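Local coordinates for protein ralf, proline/betaine transporter (Legionella pneumophila, PDB 4D7Q) that probably acts as a guanine nucleotide exchange factor, here as an engineered chimera joining a Sec7 domain to the capping domain of a Rickettsia relative, at residues N212-Q217 with S297-Q302; N218-K223 with S325-V330. The protein carries 2 engineered substitutions. One frame throughout, in Å; residues are numbered along the deposited sequence.

How the contacts relate
Both contacts lie in the capping domain, on the same side of the chain's centre, with their own centres about 8 Å apart. Along the chain the segments alternate: 212-217, 218-223, 297-302, then 325-330. Strand 208-214 runs between strands 297-303 and 332-334 of an antiparallel sheet. Contact 1 is where it leaves its neighbour 297-303; contact 2 is where the next element, helix 220-230, begins against the loop leading to strand 332-334. Asn-218 ND2 probably donates to Asn-213 O across the turn, and Ile-299 CD1 packs on Phe-326 CE2 at 3.6 Å. The end of an inner strand, the helix start and the loop thus form one continuous patch of the domain.

Contact 1 of 2, residues N212-Q217 with S297-Q302; sequences NNISSQ and SKIIIQ
The first torsions of Ile-214 and Ile-299 bring the CD1 methyls of the two side chains together: CG1 of Ile-214 lies anti to its backbone N (chi1 -156°), and CG1 of Ile-299 sits between its own N and carbonyl carbon (chi1 61°). The two side chains cross at about a right angle, and the CD1 methyl of Ile-214 rests 3.8 Å from CD1 of Ile-299. Branched, wholly apolar side chains suit this buried place; Phe-222 and Phe-326 cover the same side of the sheet. The CG2 branch of Ile-214 turns instead to the neighbouring backbone, 4.1 Å from Lys-298 N.

Asn-212 and Lys-298 form an antiparallel non-hydrogen-bonded pair, their CA atoms 4.5 Å apart. Their side chains run alongside each other on one face, with Asn-212 OD1 lying 3.8 Å from Lys-298 CB. That amide oxygen accepts from Gln-210 NE2, while the extended lysine carries its ammonium on to Tyr-283, in a cation-pi contact, and to Gly-108 O. Gly-108 belongs to the Sec7 part, so this last bond joins two fused proteins.

Just beyond the pair the strand turns a corner at Asn-213, whose backbone takes a left-handed conformation that asparagine tolerates well. Ile-214 N donates a weak hydrogen bond to Ser-297 O, at 3.3 Å. A water donates to Ile-214 O at 2.9 Å and accepts from Ser-297 N at 3.0 Å, bridging the two backbones where they part. Ser-297 CB lies 3.3 Å from Ile-214 O, and a side chain that ends at a hydroxyl adds little bulk at this partly exposed place.

The chemistry implies an interface that changes along its length: isoleucine contacts secure the buried side, whereas at the splayed end a water bridges backbone groups of the two segments.

Contact 2 of 2, residues N218-K223 with S325-V330; sequences NDKTFK and SFETKV
Over one face of the Phe-326 ring lies the Thr-221 methyl, CG2, in a CH-pi contact 3.9 Å from the ring centroid, while Phe-222 CA lies at the ring's edge. Phe-326 CE1 in turn comes to the edge of the Phe-222 ring. With chi1 at -45°, Thr-221 sets CG2 over the phenyl face and leaves OG1 beside its own backbone N, where it donates to Ser-325 O at 2.6 Å; threonine's two unlike branches serve both needs.

The Asp-219 carboxylate is gripped at each oxygen. Glu-327 N and Phe-222 N approach OD1 from opposite faces of its plane, with Glu-327 N at 3.1 Å from Asp-219 OD1. Thr-328 gives OD2 two bonds from one face, through OG1 at 2.6 Å and N at 2.9 Å. These donors probably favour the charged form of this buried acid, despite the nearby Glu-327 carboxylate.

Glu-327 OE1 accepts from Lys-220 N at 2.9 Å, met from well above the carboxylate plane. Asp-219 is a classic helix N-cap, here opening helix 220-230 of the capping domain and also holding the loop after helix 313-325.

Contact 1 of 2, residues N212-Q217 with S297-Q302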
loop_
_atom_site.group_PDB
_atom_site.type_symbol
_atom_site.label_atom_id
_atom_site.label_comp_id
_atom_site.label_asym_id
_atom_site.label_seq_id
_atom_site.Cartn_x
_atom_site.Cartn_y
_atom_site.Cartn_z
ATOM N N ASN A 212 3.109 13.560 -8.316
ATOM C CA ASN A 212 4.182 12.751 -8.890
ATOM C C ASN A 212 5.257 13.641 -9.443
ATOM O O ASN A 212 4.992 14.802 -9.722
ATOM C CB ASN A 212 3.667 11.903 -10.044
ATOM C CG ASN A 212 2.754 10.809 -9.630
ATOM O OD1 ASN A 212 2.834 10.289 -8.511
ATOM N ND2 ASN A 212 1.912 10.402 -10.560
ATOM N N ASN A 213 6.461 13.079 -9.647
ATOM C CA ASN A 213 7.615 13.748 -10.260
ATOM C C ASN A 213 7.947 15.067 -9.567
ATOM O O ASN A 213 8.290 16.057 -10.224
ATOM C CB ASN A 213 7.403 13.921 -11.796
ATOM C CG ASN A 213 6.874 12.673 -12.484
ATOM O OD1 ASN A 213 7.505 11.618 -12.494
ATOM N ND2 ASN A 213 5.681 12.756 -13.049
ATOM N N ILE A 214 7.823 15.078 -8.225
ATOM C CA ILE A 214 8.097 16.264 -7.413
ATOM C C ILE A 214 9.604 16.346 -7.165
ATOM O O ILE A 214 10.256 15.304 -7.074
ATOM C CB ILE A 214 7.235 16.288 -6.106
ATOM C CG1 ILE A 214 7.058 17.732 -5.560
ATOM C CG2 ILE A 214 7.722 15.282 -5.025
ATOM C CD1 ILE A 214 5.893 17.944 -4.555
ATOM N N SER A 215 10.170 17.558 -7.123
ATOM C CA SER A 215 11.602 17.707 -6.831
ATOM C C SER A 215 11.954 18.988 -6.088
ATOM O O SER A 215 11.195 19.956 -6.131
ATOM C CB SER A 215 12.469 17.512 -8.080
ATOM O OG SER A 215 12.729 18.699 -8.809
ATOM N N SER A 216 13.121 18.986 -5.418
ATOM C CA SER A 216 13.682 20.151 -4.731
ATOM C C SER A 216 13.986 21.246 -5.755
ATOM O O SER A 216 13.889 22.434 -5.441
ATOM C CB SER A 216 14.967 19.776 -3.997
ATOM O OG SER A 216 14.708 19.213 -2.720
ATOM N N GLN A 217 14.318 20.836 -6.988
ATOM C CA GLN A 217 14.643 21.741 -8.090
ATOM C C GLN A 217 13.393 22.388 -8.677
ATOM O O GLN A 217 13.461 23.531 -9.117
ATOM C CB GLN A 217 15.449 21.010 -9.188
ATOM C CG GLN A 217 16.902 20.676 -8.812
ATOM C CD GLN A 217 17.063 19.653 -7.698
ATOM O OE1 GLN A 217 16.645 18.488 -7.797
ATOM N NE2 GLN A 217 17.675 20.074 -6.602
ATOM N N SER A 297 10.362 10.982 -7.543
ATOM C CA SER A 297 9.822 11.189 -6.206
ATOM C C SER A 297 8.319 11.468 -6.290
ATOM O O SER A 297 7.807 11.870 -7.338
ATOM C CB SER A 297 10.524 12.360 -5.536
ATOM O OG SER A 297 11.829 11.998 -5.115
ATOM N N LYS A 298 7.615 11.220 -5.181
ATOM C CA LYS A 298 6.190 11.477 -5.064
ATOM C C LYS A 298 5.803 11.743 -3.606
ATOM O O LYS A 298 6.490 11.309 -2.664
ATOM C CB LYS A 298 5.340 10.330 -5.706
ATOM C CG LYS A 298 4.991 9.182 -4.745
ATOM C CD LYS A 298 4.080 8.120 -5.344
ATOM C CE LYS A 298 4.177 6.866 -4.481
ATOM N NZ LYS A 298 3.306 5.784 -5.001
ATOM N N ILE A 299 4.713 12.497 -3.437
ATOM C CA ILE A 299 4.108 12.784 -2.147
ATOM C C ILE A 299 2.624 12.455 -2.197
ATOM O O ILE A 299 1.969 12.688 -3.221
ATOM C CB ILE A 299 4.414 14.191 -1.549
ATOM C CG1 ILE A 299 3.922 15.329 -2.454
ATOM C CG2 ILE A 299 5.903 14.345 -1.154
ATOM C CD1 ILE A 299 3.699 16.675 -1.683
ATOM N N ILE A 300 2.113 11.880 -1.104
ATOM C CA ILE A 300 0.696 11.544 -0.955
ATOM C C ILE A 300 0.175 12.256 0.304
ATOM O O ILE A 300 0.680 12.017 1.414
ATOM C CB ILE A 300 0.426 10.010 -0.943
ATOM C CG1 ILE A 300 0.870 9.343 -2.299
ATOM C CG2 ILE A 300 -1.069 9.716 -0.643
ATOM C CD1 ILE A 300 1.001 7.784 -2.257
ATOM N N ILE A 301 -0.854 13.116 0.126
ATOM C CA ILE A 301 -1.460 13.874 1.226
ATOM C C ILE A 301 -2.875 13.393 1.517
ATOM O O ILE A 301 -3.719 13.346 0.623
ATOM C CB ILE A 301 -1.384 15.419 1.010
ATOM C CG1 ILE A 301 0.052 15.871 0.661
ATOM C CG2 ILE A 301 -1.935 16.206 2.228
ATOM C CD1 ILE A 301 0.192 16.229 -0.733
ATOM N N GLN A 302 -3.142 13.059 2.779
ATOM C CA GLN A 302 -4.466 12.570 3.156
ATOM C C GLN A 302 -4.956 13.145 4.456
ATOM O O GLN A 302 -4.147 13.271 5.374
ATOM C CB GLN A 302 -4.464 11.023 3.309
ATOM C CG GLN A 302 -4.121 10.244 2.022
ATOM C CD GLN A 302 -3.868 8.771 2.275
ATOM O OE1 GLN A 302 -3.858 8.302 3.418
ATOM N NE2 GLN A 302 -3.693 7.986 1.209
HETATM O O HOH W 1 11.199 13.435 -9.139
#

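Contact 2 of 2, residues N218-K223 with S325-V330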
loop_
_atom_site.group_PDB
_atom_site.type_symbol
_atom_site.label_atom_id
_atom_site.label_comp_id
_atom_site.label_asym_id
_atom_site.label_seq_id
_atom_site.Cartn_x
_atom_site.Cartn_y
_atom_site.Cartn_z
ATOM N N ASN A 218 12.257 21.666 -8.685
ATOM C CA ASN A 218 11.003 22.166 -9.259
ATOM C C ASN A 218 9.946 22.685 -8.257
ATOM O O ASN A 218 8.969 23.305 -8.692
ATOM C CB ASN A 218 10.406 21.147 -10.269
ATOM C CG ASN A 218 9.841 19.853 -9.685
ATOM O OD1 ASN A 218 9.060 19.838 -8.711
ATOM N ND2 ASN A 218 10.136 18.733 -10.350
ATOM N N ASP A 219 10.129 22.437 -6.928
ATOM C CA ASP A 219 9.164 22.852 -5.899
ATOM C C ASP A 219 9.844 23.427 -4.624
ATOM O O ASP A 219 10.586 22.707 -3.946
ATOM C CB ASP A 219 8.263 21.640 -5.549
ATOM C CG ASP A 219 6.970 21.970 -4.829
ATOM O OD1 ASP A 219 7.016 22.729 -3.840
ATOM O OD2 ASP A 219 5.920 21.435 -5.226
ATOM N N LYS A 220 9.555 24.707 -4.288
ATOM C CA LYS A 220 10.117 25.388 -3.104
ATOM C C LYS A 220 9.647 24.791 -1.787
ATOM O O LYS A 220 10.447 24.708 -0.846
ATOM C CB LYS A 220 9.895 26.916 -3.137
ATOM C CG LYS A 220 10.808 27.688 -2.179
ATOM C CD LYS A 220 10.636 29.210 -2.285
ATOM C CE LYS A 220 9.817 29.811 -1.163
ATOM N NZ LYS A 220 10.574 29.880 0.114
ATOM N N THR A 221 8.372 24.353 -1.717
ATOM C CA THR A 221 7.827 23.702 -0.519
ATOM C C THR A 221 8.481 22.325 -0.314
ATOM O O THR A 221 8.851 21.975 0.813
ATOM C CB THR A 221 6.294 23.623 -0.570
ATOM O OG1 THR A 221 5.785 24.883 -1.004
ATOM C CG2 THR A 221 5.683 23.265 0.793
ATOM N N PHE A 222 8.625 21.548 -1.399
ATOM C CA PHE A 222 9.278 20.249 -1.304
ATOM C C PHE A 222 10.770 20.418 -1.001
ATOM O O PHE A 222 11.304 19.649 -0.193
ATOM C CB PHE A 222 9.061 19.402 -2.557
ATOM C CG PHE A 222 9.550 17.980 -2.412
ATOM C CD1 PHE A 222 8.835 17.054 -1.659
ATOM C CD2 PHE A 222 10.711 17.560 -3.051
ATOM C CE1 PHE A 222 9.276 15.734 -1.547
ATOM C CE2 PHE A 222 11.150 16.234 -2.941
ATOM C CZ PHE A 222 10.435 15.333 -2.188
ATOM N N LYS A 223 11.432 21.443 -1.613
ATOM C CA LYS A 223 12.851 21.755 -1.364
ATOM C C LYS A 223 13.093 21.917 0.146
ATOM O O LYS A 223 14.004 21.304 0.695
ATOM C CB LYS A 223 13.276 23.042 -2.095
ATOM C CG LYS A 223 14.746 23.418 -1.853
ATOM C CD LYS A 223 15.011 24.911 -1.992
ATOM C CE LYS A 223 15.423 25.310 -3.387
ATOM N NZ LYS A 223 15.546 26.785 -3.522
ATOM N N SER A 325 -0.225 24.174 -0.798
ATOM C CA SER A 325 0.992 24.845 -0.345
ATOM C C SER A 325 2.210 24.439 -1.168
ATOM O O SER A 325 3.183 25.185 -1.219
ATOM C CB SER A 325 1.237 24.576 1.135
ATOM O OG SER A 325 0.319 25.288 1.946
ATOM N N PHE A 326 2.184 23.255 -1.782
ATOM C CA PHE A 326 3.282 22.837 -2.638
ATOM C C PHE A 326 3.145 23.618 -3.935
ATOM O O PHE A 326 2.026 23.887 -4.370
ATOM C CB PHE A 326 3.292 21.301 -2.853
ATOM C CG PHE A 326 3.742 20.540 -1.614
ATOM C CD1 PHE A 326 5.092 20.293 -1.379
ATOM C CD2 PHE A 326 2.820 20.126 -0.657
ATOM C CE1 PHE A 326 5.511 19.625 -0.222
ATOM C CE2 PHE A 326 3.241 19.463 0.512
ATOM C CZ PHE A 326 4.581 19.209 0.716
ATOM N N GLU A 327 4.267 24.066 -4.507
ATOM C CA GLU A 327 4.250 24.840 -5.757
ATOM C C GLU A 327 3.683 24.035 -6.918
ATOM O O GLU A 327 2.953 24.582 -7.742
ATOM C CB GLU A 327 5.656 25.324 -6.112
ATOM C CG GLU A 327 6.126 26.503 -5.280
ATOM C CD GLU A 327 7.470 27.063 -5.706
ATOM O OE1 GLU A 327 8.242 26.334 -6.367
ATOM O OE2 GLU A 327 7.753 28.235 -5.366
ATOM N N THR A 328 3.998 22.737 -6.965
ATOM C CA THR A 328 3.532 21.824 -8.010
ATOM C C THR A 328 2.046 21.543 -7.866
ATOM O O THR A 328 1.576 21.177 -6.774
ATOM C CB THR A 328 4.320 20.510 -7.976
ATOM O OG1 THR A 328 5.700 20.773 -7.711
ATOM C CG2 THR A 328 4.168 19.698 -9.264
ATOM N N LYS A 329 1.302 21.684 -8.973
ATOM C CA LYS A 329 -0.115 21.331 -8.937
ATOM C C LYS A 329 -0.239 19.796 -8.770
ATOM O O LYS A 329 0.664 19.043 -9.159
ATOM C CB LYS A 329 -0.902 21.881 -10.151
ATOM C CG LYS A 329 -0.612 21.205 -11.486
ATOM C CD LYS A 329 -1.611 21.637 -12.569
ATOM C CE LYS A 329 -1.269 21.053 -13.923
ATOM N NZ LYS A 329 -2.239 21.470 -14.974
ATOM N N VAL A 330 -1.313 19.356 -8.152
ATOM C CA VAL A 330 -1.600 17.961 -7.880
ATOM C C VAL A 330 -1.762 17.153 -9.189
ATOM O O VAL A 330 -2.371 17.641 -10.101
ATOM C CB VAL A 330 -2.831 17.915 -6.931
ATOM C CG1 VAL A 330 -4.093 18.325 -7.626
ATOM C CG2 VAL A 330 -3.033 16.601 -6.283
#